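Local coordinates for protein homoserine O-acetyltransferase (Bacillus anthracis str. 'Ames Ancestor', PDB 3I1I) that probably catalyses the transfer of an acetyl group from acetyl-CoA to the hydroxyl of homoserine, an early step in bacterial methionine synthesis, at residues 331-334 with 335-338; 359-362 with 363-367; 350-353 with 354-358; 130-133 with 134-138. All blocks are in the same frame, centred on the assembly; numbering follows the deposited sequence. Where two conformers were deposited one is given.

Contact 1: 331-334 with 335-338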
loop_
_atom_site.group_PDB
_atom_site.type_symbol
_atom_site.label_atom_id
_atom_site.label_comp_id
_atom_site.label_asym_id
_atom_site.label_seq_id
_atom_site.Cartn_x
_atom_site.Cartn_y
_atom_site.Cartn_z
ATOM N N ASP A 331 -17.511 11.145 -26.061
ATOM C CA ASP A 331 -17.950 10.564 -27.299
ATOM C C ASP A 331 -19.396 10.071 -27.193
ATOM O O ASP A 331 -20.227 10.346 -28.104
ATOM C CB ASP A 331 -17.020 9.455 -27.757
ATOM C CG ASP A 331 -17.325 9.013 -29.174
ATOM O OD1 ASP A 331 -17.328 9.840 -30.105
ATOM O OD2 ASP A 331 -17.599 7.823 -29.378
ATOM N N LEU A 332 -19.713 9.376 -26.090
ATOM C CA LEU A 332 -21.082 8.901 -25.896
ATOM C C LEU A 332 -22.062 10.065 -25.859
ATOM O O LEU A 332 -23.097 10.036 -26.512
ATOM C CB LEU A 332 -21.219 8.040 -24.638
ATOM C CG LEU A 332 -20.453 6.710 -24.677
ATOM C CD1 LEU A 332 -20.419 6.041 -23.277
ATOM C CD2 LEU A 332 -20.986 5.768 -25.782
ATOM N N LEU A 333 -21.738 11.109 -25.127
ATOM C CA LEU A 333 -22.629 12.276 -25.070
ATOM C C LEU A 333 -22.825 12.924 -26.445
ATOM O O LEU A 333 -23.936 13.313 -26.791
ATOM C CB LEU A 333 -22.110 13.318 -24.077
ATOM C CG LEU A 333 -22.321 13.026 -22.591
ATOM C CD1 LEU A 333 -21.356 13.902 -21.743
ATOM C CD2 LEU A 333 -23.848 13.199 -22.156
ATOM N N GLN A 334 -21.765 13.039 -27.238
ATOM C CA GLN A 334 -21.883 13.637 -28.569
ATOM C C GLN A 334 -22.767 12.788 -29.461
ATOM O O GLN A 334 -23.594 13.311 -30.170
ATOM C CB GLN A 334 -20.526 13.847 -29.215
ATOM C CG GLN A 334 -19.744 14.957 -28.564
ATOM C CD GLN A 334 -18.315 15.062 -29.047
ATOM O OE1 GLN A 334 -17.891 14.305 -29.894
ATOM N NE2 GLN A 334 -17.568 16.010 -28.505
ATOM N N LYS A 335 -22.643 11.476 -29.401
ATOM C CA LYS A 335 -23.506 10.637 -30.217
ATOM C C LYS A 335 -24.975 10.677 -29.789
ATOM O O LYS A 335 -25.840 10.326 -30.558
ATOM C CB LYS A 335 -23.005 9.214 -30.239
ATOM C CG LYS A 335 -21.555 9.167 -30.679
ATOM C CD LYS A 335 -21.300 8.167 -31.728
ATOM C CE LYS A 335 -20.375 7.023 -31.258
ATOM N NZ LYS A 335 -18.952 7.309 -31.696
ATOM N N GLN A 336 -25.247 11.124 -28.563
ATOM C CA GLN A 336 -26.602 11.418 -28.155
ATOM C C GLN A 336 -27.089 12.784 -28.608
ATOM O O GLN A 336 -28.199 13.181 -28.269
ATOM C CB GLN A 336 -26.708 11.314 -26.644
ATOM C CG GLN A 336 -26.513 9.891 -26.156
ATOM C CD GLN A 336 -26.399 9.822 -24.673
ATOM O OE1 GLN A 336 -26.425 10.870 -23.968
ATOM N NE2 GLN A 336 -26.311 8.603 -24.159
ATOM N N GLY A 337 -26.257 13.512 -29.344
ATOM C CA GLY A 337 -26.595 14.862 -29.764
ATOM C C GLY A 337 -26.359 15.915 -28.692
ATOM O O GLY A 337 -26.807 17.044 -28.824
ATOM N N LYS A 338 -25.615 15.606 -27.644
ATOM C CA LYS A 338 -25.335 16.632 -26.632
ATOM C C LYS A 338 -24.037 17.404 -26.850
ATOM O O LYS A 338 -23.153 16.969 -27.597
ATOM C CB LYS A 338 -25.351 15.983 -25.269
ATOM C CG LYS A 338 -26.777 15.559 -24.940
ATOM C CD LYS A 338 -26.823 14.486 -23.916
ATOM C CE LYS A 338 -28.236 13.862 -23.843
ATOM N NZ LYS A 338 -28.130 12.751 -22.885
#

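Contact 2: 359-362 with 363-367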
loop_
_atom_site.group_PDB
_atom_site.type_symbol
_atom_site.label_atom_id
_atom_site.label_comp_id
_atom_site.label_asym_id
_atom_site.label_seq_id
_atom_site.Cartn_x
_atom_site.Cartn_y
_atom_site.Cartn_z
ATOM N N HIS A 359 -3.527 27.958 -14.378
ATOM C CA HIS A 359 -3.177 28.714 -15.583
ATOM C C HIS A 359 -3.373 27.912 -16.846
ATOM O O HIS A 359 -3.625 28.461 -17.895
ATOM C CB HIS A 359 -1.745 29.304 -15.527
ATOM C CG HIS A 359 -0.639 28.289 -15.514
ATOM N ND1 HIS A 359 -0.352 27.503 -14.409
ATOM C CD2 HIS A 359 0.289 27.973 -16.454
ATOM C CE1 HIS A 359 0.688 26.731 -14.683
ATOM N NE2 HIS A 359 1.103 27.004 -15.911
ATOM N N LEU A 360 -3.290 26.595 -16.745
ATOM C CA LEU A 360 -3.391 25.737 -17.962
ATOM C C LEU A 360 -4.813 25.660 -18.549
ATOM O O LEU A 360 -4.975 25.359 -19.740
ATOM C CB LEU A 360 -2.839 24.321 -17.698
ATOM C CG LEU A 360 -1.334 24.246 -17.361
ATOM C CD1 LEU A 360 -0.912 22.831 -16.946
ATOM C CD2 LEU A 360 -0.464 24.762 -18.545
ATOM N N PHE A 361 -5.820 25.951 -17.726
ATOM C CA PHE A 361 -7.226 25.825 -18.154
ATOM C C PHE A 361 -8.183 26.973 -17.775
ATOM O O PHE A 361 -9.360 26.907 -18.138
ATOM C CB PHE A 361 -7.838 24.475 -17.693
ATOM C CG PHE A 361 -7.842 24.251 -16.189
ATOM C CD1 PHE A 361 -8.972 24.541 -15.433
ATOM C CD2 PHE A 361 -6.719 23.707 -15.535
ATOM C CE1 PHE A 361 -8.995 24.326 -14.057
ATOM C CE2 PHE A 361 -6.731 23.492 -14.145
ATOM C CZ PHE A 361 -7.871 23.785 -13.414
ATOM N N GLU A 362 -7.704 28.003 -17.063
ATOM C CA GLU A 362 -8.603 29.081 -16.618
ATOM C C GLU A 362 -9.269 29.776 -17.810
ATOM O O GLU A 362 -10.427 30.156 -17.754
ATOM C CB GLU A 362 -7.861 30.100 -15.767
ATOM C CG GLU A 362 -6.855 30.936 -16.546
ATOM C CD GLU A 362 -5.924 31.761 -15.660
ATOM O OE1 GLU A 362 -6.316 32.142 -14.533
ATOM O OE2 GLU A 362 -4.796 32.052 -16.109
ATOM N N LYS A 363 -8.545 29.926 -18.899
ATOM C CA LYS A 363 -9.126 30.613 -20.042
ATOM C C LYS A 363 -10.273 29.790 -20.669
ATOM O O LYS A 363 -11.279 30.343 -21.106
ATOM C CB LYS A 363 -8.055 30.918 -21.067
ATOM C CG LYS A 363 -8.570 31.707 -22.242
ATOM C CD LYS A 363 -7.434 32.016 -23.266
ATOM C CE LYS A 363 -7.985 32.724 -24.545
ATOM N NZ LYS A 363 -7.236 32.324 -25.804
ATOM N N LYS A 364 -10.117 28.468 -20.686
ATOM C CA LYS A 364 -11.155 27.582 -21.163
ATOM C C LYS A 364 -12.378 27.605 -20.248
ATOM O O LYS A 364 -13.512 27.606 -20.744
ATOM C CB LYS A 364 -10.635 26.156 -21.275
ATOM C CG LYS A 364 -11.593 25.193 -21.964
ATOM C CD LYS A 364 -11.992 25.692 -23.337
ATOM C CE LYS A 364 -12.339 24.592 -24.282
ATOM N NZ LYS A 364 -13.164 25.118 -25.447
ATOM N N VAL A 365 -12.163 27.610 -18.929
ATOM C CA VAL A 365 -13.262 27.614 -18.004
ATOM C C VAL A 365 -14.128 28.861 -18.263
ATOM O O VAL A 365 -15.362 28.796 -18.430
ATOM C CB VAL A 365 -12.755 27.557 -16.551
ATOM C CG1 VAL A 365 -13.792 28.062 -15.557
ATOM C CG2 VAL A 365 -12.302 26.085 -16.211
ATOM N N TYR A 366 -13.452 29.995 -18.324
ATOM C CA TYR A 366 -14.093 31.270 -18.564
ATOM C C TYR A 366 -14.962 31.227 -19.819
ATOM O O TYR A 366 -16.099 31.592 -19.779
ATOM C CB TYR A 366 -13.012 32.349 -18.709
ATOM C CG TYR A 366 -13.571 33.670 -19.071
ATOM C CD1 TYR A 366 -14.205 34.465 -18.114
ATOM C CD2 TYR A 366 -13.538 34.110 -20.390
ATOM C CE1 TYR A 366 -14.775 35.690 -18.470
ATOM C CE2 TYR A 366 -14.086 35.339 -20.746
ATOM C CZ TYR A 366 -14.688 36.116 -19.780
ATOM O OH TYR A 366 -15.223 37.307 -20.161
ATOM N N GLU A 367 -14.404 30.775 -20.929
ATOM C CA GLU A 367 -15.132 30.656 -22.204
ATOM C C GLU A 367 -16.359 29.753 -22.049
ATOM O O GLU A 367 -17.435 30.042 -22.560
ATOM C CB GLU A 367 -14.175 30.119 -23.288
ATOM C CG GLU A 367 -14.763 29.636 -24.636
ATOM C CD GLU A 367 -13.663 29.015 -25.571
ATOM O OE1 GLU A 367 -13.878 27.944 -26.182
ATOM O OE2 GLU A 367 -12.556 29.597 -25.669
HETATM O O HOH W 1 -5.891 29.079 -19.557
HETATM O O HOH W 2 -7.262 27.282 -21.184
#

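Contact 3: 350-353 with 354-358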
loop_
_atom_site.group_PDB
_atom_site.type_symbol
_atom_site.label_atom_id
_atom_site.label_comp_id
_atom_site.label_asym_id
_atom_site.label_seq_id
_atom_site.Cartn_x
_atom_site.Cartn_y
_atom_site.Cartn_z
ATOM N N GLY A 350 0.941 16.017 -12.968
ATOM C CA GLY A 350 0.004 14.898 -13.044
ATOM C C GLY A 350 -1.386 15.295 -12.560
ATOM O O GLY A 350 -1.898 16.372 -12.933
ATOM N N HIS A 351 -1.967 14.451 -11.699
ATOM C CA HIS A 351 -3.279 14.693 -11.125
ATOM C C HIS A 351 -3.398 16.078 -10.487
ATOM O O HIS A 351 -4.407 16.758 -10.662
ATOM C CB HIS A 351 -3.536 13.641 -10.067
ATOM C CG HIS A 351 -4.922 13.639 -9.525
ATOM N ND1 HIS A 351 -6.038 13.364 -10.303
ATOM C CD2 HIS A 351 -5.374 13.875 -8.271
ATOM C CE1 HIS A 351 -7.113 13.424 -9.533
ATOM N NE2 HIS A 351 -6.737 13.735 -8.302
HETATM N N MSE A 352 -2.366 16.496 -9.754
HETATM C CA MSE A 352 -2.379 17.761 -9.009
HETATM C C MSE A 352 -2.330 18.985 -9.909
HETATM O O MSE A 352 -2.506 20.104 -9.430
HETATM C CB MSE A 352 -1.192 17.819 -8.043
HETATM C CG MSE A 352 -1.191 16.756 -6.953
HETATM SE SE MSE A 352 -2.944 16.665 -6.055
HETATM C CE MSE A 352 -3.093 18.377 -5.230
ATOM N N ALA A 353 -2.114 18.797 -11.207
ATOM C CA ALA A 353 -2.266 19.903 -12.151
ATOM C C ALA A 353 -3.673 20.531 -12.037
ATOM O O ALA A 353 -3.884 21.728 -12.297
ATOM C CB ALA A 353 -1.988 19.439 -13.615
ATOM N N GLY A 354 -4.642 19.702 -11.670
ATOM C CA GLY A 354 -6.009 20.168 -11.610
ATOM C C GLY A 354 -6.225 21.159 -10.493
ATOM O O GLY A 354 -7.191 21.897 -10.524
ATOM N N VAL A 355 -5.336 21.171 -9.502
ATOM C CA VAL A 355 -5.423 22.132 -8.411
ATOM C C VAL A 355 -4.283 23.150 -8.472
ATOM O O VAL A 355 -4.482 24.283 -8.150
ATOM C CB VAL A 355 -5.436 21.377 -7.050
ATOM C CG1 VAL A 355 -5.523 22.330 -5.912
ATOM C CG2 VAL A 355 -6.622 20.392 -7.018
ATOM N N PHE A 356 -3.097 22.745 -8.909
ATOM C CA PHE A 356 -1.932 23.603 -8.907
ATOM C C PHE A 356 -1.632 24.294 -10.230
ATOM O O PHE A 356 -0.783 25.167 -10.247
ATOM C CB PHE A 356 -0.674 22.793 -8.575
ATOM C CG PHE A 356 -0.668 22.163 -7.220
ATOM C CD1 PHE A 356 -1.449 22.635 -6.183
ATOM C CD2 PHE A 356 0.214 21.132 -6.964
ATOM C CE1 PHE A 356 -1.385 22.046 -4.930
ATOM C CE2 PHE A 356 0.289 20.547 -5.729
ATOM C CZ PHE A 356 -0.515 21.002 -4.701
ATOM N N ASP A 357 -2.230 23.896 -11.348
ATOM C CA ASP A 357 -1.912 24.545 -12.642
ATOM C C ASP A 357 -3.141 25.124 -13.343
ATOM O O ASP A 357 -3.389 24.922 -14.527
ATOM C CB ASP A 357 -1.161 23.570 -13.527
ATOM C CG ASP A 357 0.161 23.186 -12.927
ATOM O OD1 ASP A 357 1.066 24.046 -12.991
ATOM O OD2 ASP A 357 0.294 22.061 -12.384
ATOM N N ILE A 358 -3.894 25.849 -12.546
ATOM C CA ILE A 358 -5.010 26.672 -12.949
ATOM C C ILE A 358 -4.727 27.433 -14.220
ATOM O O ILE A 358 -5.575 27.509 -15.080
ATOM C CB ILE A 358 -5.343 27.652 -11.748
ATOM C CG1 ILE A 358 -6.419 27.007 -10.916
ATOM C CG2 ILE A 358 -5.717 29.094 -12.174
ATOM C CD1 ILE A 358 -6.092 25.622 -10.490
#

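Contact 4: 130-133 with 134-138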
loop_
_atom_site.group_PDB
_atom_site.type_symbol
_atom_site.label_atom_id
_atom_site.label_comp_id
_atom_site.label_asym_id
_atom_site.label_seq_id
_atom_site.Cartn_x
_atom_site.Cartn_y
_atom_site.Cartn_z
ATOM N N LEU A 130 -23.128 10.523 -4.690
ATOM C CA LEU A 130 -24.515 10.864 -4.964
ATOM C C LEU A 130 -25.206 11.359 -3.675
ATOM O O LEU A 130 -25.981 12.339 -3.724
ATOM C CB LEU A 130 -25.247 9.722 -5.608
ATOM C CG LEU A 130 -26.744 9.905 -5.847
ATOM C CD1 LEU A 130 -27.051 11.230 -6.529
ATOM C CD2 LEU A 130 -27.262 8.669 -6.660
ATOM N N ASP A 131 -24.890 10.744 -2.533
ATOM C CA ASP A 131 -25.414 11.245 -1.243
ATOM C C ASP A 131 -25.035 12.696 -1.018
ATOM O O ASP A 131 -25.881 13.490 -0.609
ATOM C CB ASP A 131 -24.934 10.415 -0.080
ATOM C CG ASP A 131 -25.592 9.049 -0.040
ATOM O OD1 ASP A 131 -26.833 9.025 -0.066
ATOM O OD2 ASP A 131 -24.888 8.008 0.007
ATOM N N VAL A 132 -23.795 13.061 -1.366
ATOM C CA VAL A 132 -23.348 14.427 -1.214
ATOM C C VAL A 132 -24.133 15.398 -2.149
ATOM O O VAL A 132 -24.547 16.487 -1.725
ATOM C CB VAL A 132 -21.811 14.562 -1.374
ATOM C CG1 VAL A 132 -21.400 16.034 -1.446
ATOM C CG2 VAL A 132 -21.060 13.796 -0.214
ATOM N N ALA A 133 -24.352 14.979 -3.386
ATOM C CA ALA A 133 -25.114 15.736 -4.351
ATOM C C ALA A 133 -26.582 15.908 -3.848
ATOM O O ALA A 133 -27.155 16.987 -3.968
ATOM C CB ALA A 133 -25.061 15.031 -5.726
ATOM N N ARG A 134 -27.174 14.872 -3.260
ATOM C CA ARG A 134 -28.549 15.002 -2.757
ATOM C C ARG A 134 -28.632 16.007 -1.598
ATOM O O ARG A 134 -29.558 16.809 -1.546
ATOM C CB ARG A 134 -29.137 13.665 -2.329
ATOM C CG ARG A 134 -29.110 12.583 -3.444
ATOM C CD ARG A 134 -30.493 12.076 -3.678
ATOM N NE ARG A 134 -30.603 10.951 -4.624
ATOM C CZ ARG A 134 -30.971 11.054 -5.908
ATOM N NH1 ARG A 134 -31.239 12.244 -6.483
ATOM N NH2 ARG A 134 -31.058 9.946 -6.629
HETATM N N MSE A 135 -27.643 15.995 -0.707
HETATM C CA MSE A 135 -27.625 16.956 0.357
HETATM C C MSE A 135 -27.436 18.370 -0.169
HETATM O O MSE A 135 -28.192 19.245 0.198
HETATM C CB MSE A 135 -26.558 16.623 1.364
HETATM C CG MSE A 135 -26.971 15.473 2.248
HETATM SE SE MSE A 135 -25.429 14.854 3.254
HETATM C CE MSE A 135 -24.945 16.562 4.115
ATOM N N GLN A 136 -26.458 18.586 -1.041
ATOM C CA GLN A 136 -26.236 19.889 -1.635
ATOM C C GLN A 136 -27.505 20.459 -2.306
ATOM O O GLN A 136 -27.810 21.644 -2.195
ATOM C CB GLN A 136 -25.150 19.780 -2.684
ATOM C CG GLN A 136 -23.733 19.620 -2.130
ATOM C CD GLN A 136 -22.739 19.418 -3.263
ATOM O OE1 GLN A 136 -23.061 18.802 -4.289
ATOM N NE2 GLN A 136 -21.556 19.978 -3.110
ATOM N N CYS A 137 -28.225 19.595 -3.008
ATOM C CA CYS A 137 -29.424 19.984 -3.673
ATOM C C CYS A 137 -30.505 20.487 -2.700
ATOM O O CYS A 137 -31.218 21.446 -3.019
ATOM C CB CYS A 137 -29.959 18.813 -4.475
ATOM S SG CYS A 137 -31.307 19.291 -5.513
ATOM N N GLU A 138 -30.618 19.862 -1.525
ATOM C CA GLU A 138 -31.558 20.342 -0.517
ATOM C C GLU A 138 -31.201 21.736 -0.113
ATOM O O GLU A 138 -32.086 22.579 0.064
ATOM C CB GLU A 138 -31.537 19.525 0.756
ATOM C CG GLU A 138 -31.816 18.083 0.556
ATOM C CD GLU A 138 -33.265 17.791 0.562
ATOM O OE1 GLU A 138 -33.683 17.109 1.540
ATOM O OE2 GLU A 138 -33.964 18.225 -0.401
#

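Contact 1: 331-334 with 335-338
Leu-333 lays its CD2 methyl obliquely across the aliphatic chain of Lys-338, with CD2 3.7 Å from Lys-338 CD. The same methyl comes near the amide oxygen of Gln-336. That oxygen, OE1, receives the ammonium of Lys-338 at 2.8 Å from NZ, from above the carbonyl plane. Lys-338 can reach it because its chain is nearly straight beyond CG, which brings NZ back alongside the final turn of the helix. The NZ atom is also bonded to the backbone oxygen of Ser-304, so the lysine ties the turn that follows helix 324-335 to the end of helix 299-304. Leu-332 and Leu-333 face the same neighbourhood, touching Leu-303 and Val-306 respectively. On another side of the turn, Asp-331 and Lys-335 form a salt bridge one turn apart, Asp-331 OD2 lying 2.7 Å from Lys-335 NZ. The ammonium comes in on the syn side of the carboxylate oxygen and only 17° out of its plane. Lys-335 gets there by bending at chi2, chi3 and chi4, which curls the chain back along the helix toward the aspartate. The backbone meanwhile changes its pairing. Lys-335 N still makes a helical bond to Asp-331 O, but Lys-338 N bonds back to Leu-333 O at 3.0 Å and Gly-337 N to Gln-334 O at 2.8 Å. With the positive phi of Gly-337 (81°), these two bonds define a Schellman motif, which ends the helix and leads the chain into strand 340-342, the outermost of the alpha/beta hydrolase sheet within this chain.

Contact 2: 359-362 with 363-367
His-359 meets Lys-363 through a water: His-359 O accepts from water 1, which in turn accepts from Lys-363 N, each leg being 2.9 Å. Leu-360 repeats the pattern one residue on, since water 2 takes the N-H of Lys-364 and gives a weak bond to Leu-360 O. Phe-361, at the N-cap position, is the first residue to bond directly into the helix, with Val-365 N 3.0 Å from Phe-361 O and nearly in line with the carbonyl. Its ring sits beside Val-365, and the two side chains point the same way. Val-365 CG2 lies in the plane of the ring at its edge, 3.8 Å from Phe-361 CD1. Phe-361 CG is wedged between the backbone N and the carbonyl carbon (chi1 60°), which holds the ring back along the helix start, where Val-365 can flank it. Both residues rest on Ile-313 of strand 309-313, and Phe-361 also touches Leu-74. Glu-362 continues the helical pairing by accepting from Tyr-366 N at 3.1 Å from its O. Its CG leans over the following peptide, 3.1 Å from Lys-363 N. Farther along, Lys-364 NZ has its salt-bridge partner in Glu-341, and in one of the two conformers of Glu-367 it also approaches that carboxylate. The amides of Lys-363 and Lys-364, too early in helix 362-370 for a regular helical acceptor, are thus satisfied by water, whereas Phe-361 and Val-365 give the side facing strand 309-313 an apolar character.

Contact 3: 350-353 with 354-358
Met-352 O is gripped by two amides: Phe-356 N, 2.8 Å away and nearly in line with the carbonyl, and Val-355 N at 3.0 Å, well above the carbonyl plane. One oxygen thereby serves a helical and a 3-10 bond at once. Just before it, His-351 O takes Gly-354 N at 3.1 Å. The selenomethionine side chain of Met-352 bends at both chi2 and chi3 (about -49° and -64°), which brings its terminal methyl over the face of the Phe-356 ring. CE is 4.1 Å from the ring centroid in a CH-pi contact, and SE lies obliquely, 5.5 Å from the same centroid, a Met-aromatic arrangement. This short turn carries the histidine of a probable Ser-His-Asp triad, as in other alpha/beta hydrolases: the CB of His-351 points away from residues 354-358, with ND1 hydrogen-bonded to Asp-318 OD2 and NE2 to Ser-155 OG on the presumed nucleophile elbow. Farther on, Asp-357 leaves helical geometry while its N still bonds to Ala-353 O at 2.9 Å. Its carboxylate lies against Ala-353, with OD2 3.4 Å from Ala-353 CA and 3.7 Å from Ala-353 CB, and the same oxygen accepts a hydrogen bond from Asn-349 ND2.

Contact 4: 130-133 with 134-138
Van der Waals contact is made mainly by Leu-130 and Arg-134, one helical turn apart. Leu-130 CD1 stands over the centre of one face of the guanidinium, 4.0 Å from Arg-134 CZ, and also lies 3.9 Å from Arg-134 CG. Two torsions set this up: Leu-130 CG is anti to its backbone N (chi1 175°), and the arginine chain bends at chi2 (-124°), folding its flat end back over the leucine. A looser pair is Val-132 with Gln-136, where CG1 of the valine approaches CD of the amide at 4.1 Å. The backbone adds four regular helical hydrogen bonds. Gln-136 N to Val-132 O is the straightest, at 2.9 Å, and Arg-134 N to Leu-130 O is shorter at 2.8 Å; Met-135 and Cys-137 follow the same pattern to Asp-131 and Ala-133. Polar ends are satisfied outside the helix. Arg-134 uses NE in a salt bridge to Glu-20 and NH1 in a hydrogen bond to Tyr-168, so the orientation of its guanidinium is fixed while the leucine covers one face. Asp-131 OD1 takes the amide of Glu-20 and the hydroxyl of Tyr-17, and the buried amide of Gln-136 is fixed from two sides by Trp-164 and Thr-91. Selenomethionine Met-135 and Val-132 reach Met-29 of strand 24-34, while Ala-133 and Cys-137 meet Trp-164 of helix 156-167. Helix 129-142 joins parallel strands 87-91 and 150-154, which have 44-48 between them, as a beta-alpha-beta crossover in the helical layer flanking the alpha/beta hydrolase sheet.

How the contacts relate
Contact 4 is the buried one, mid-helix with regular backbone bonds, while contact 1 lies at the surface, where a helix ends and lysines pair with a carboxylate or with amide and backbone oxygens. Contacts 2 and 3 are partly buried; contact 3 precedes contact 2 in the chain, and they touch, Phe-361 CZ of contact 2 packing 3.5 Å from Gly-354 O of contact 3. Their chemistry differs: a hydrated helix start in contact 2, a 3-10 turn leading into a short helix and holding the probable catalytic histidine in contact 3. Contacts 3 and 4 lie on opposite sides of the chain's centre. Strand 340-342 follows contact 1 and supplies Glu-341, the partner of Lys-364 in contact 2.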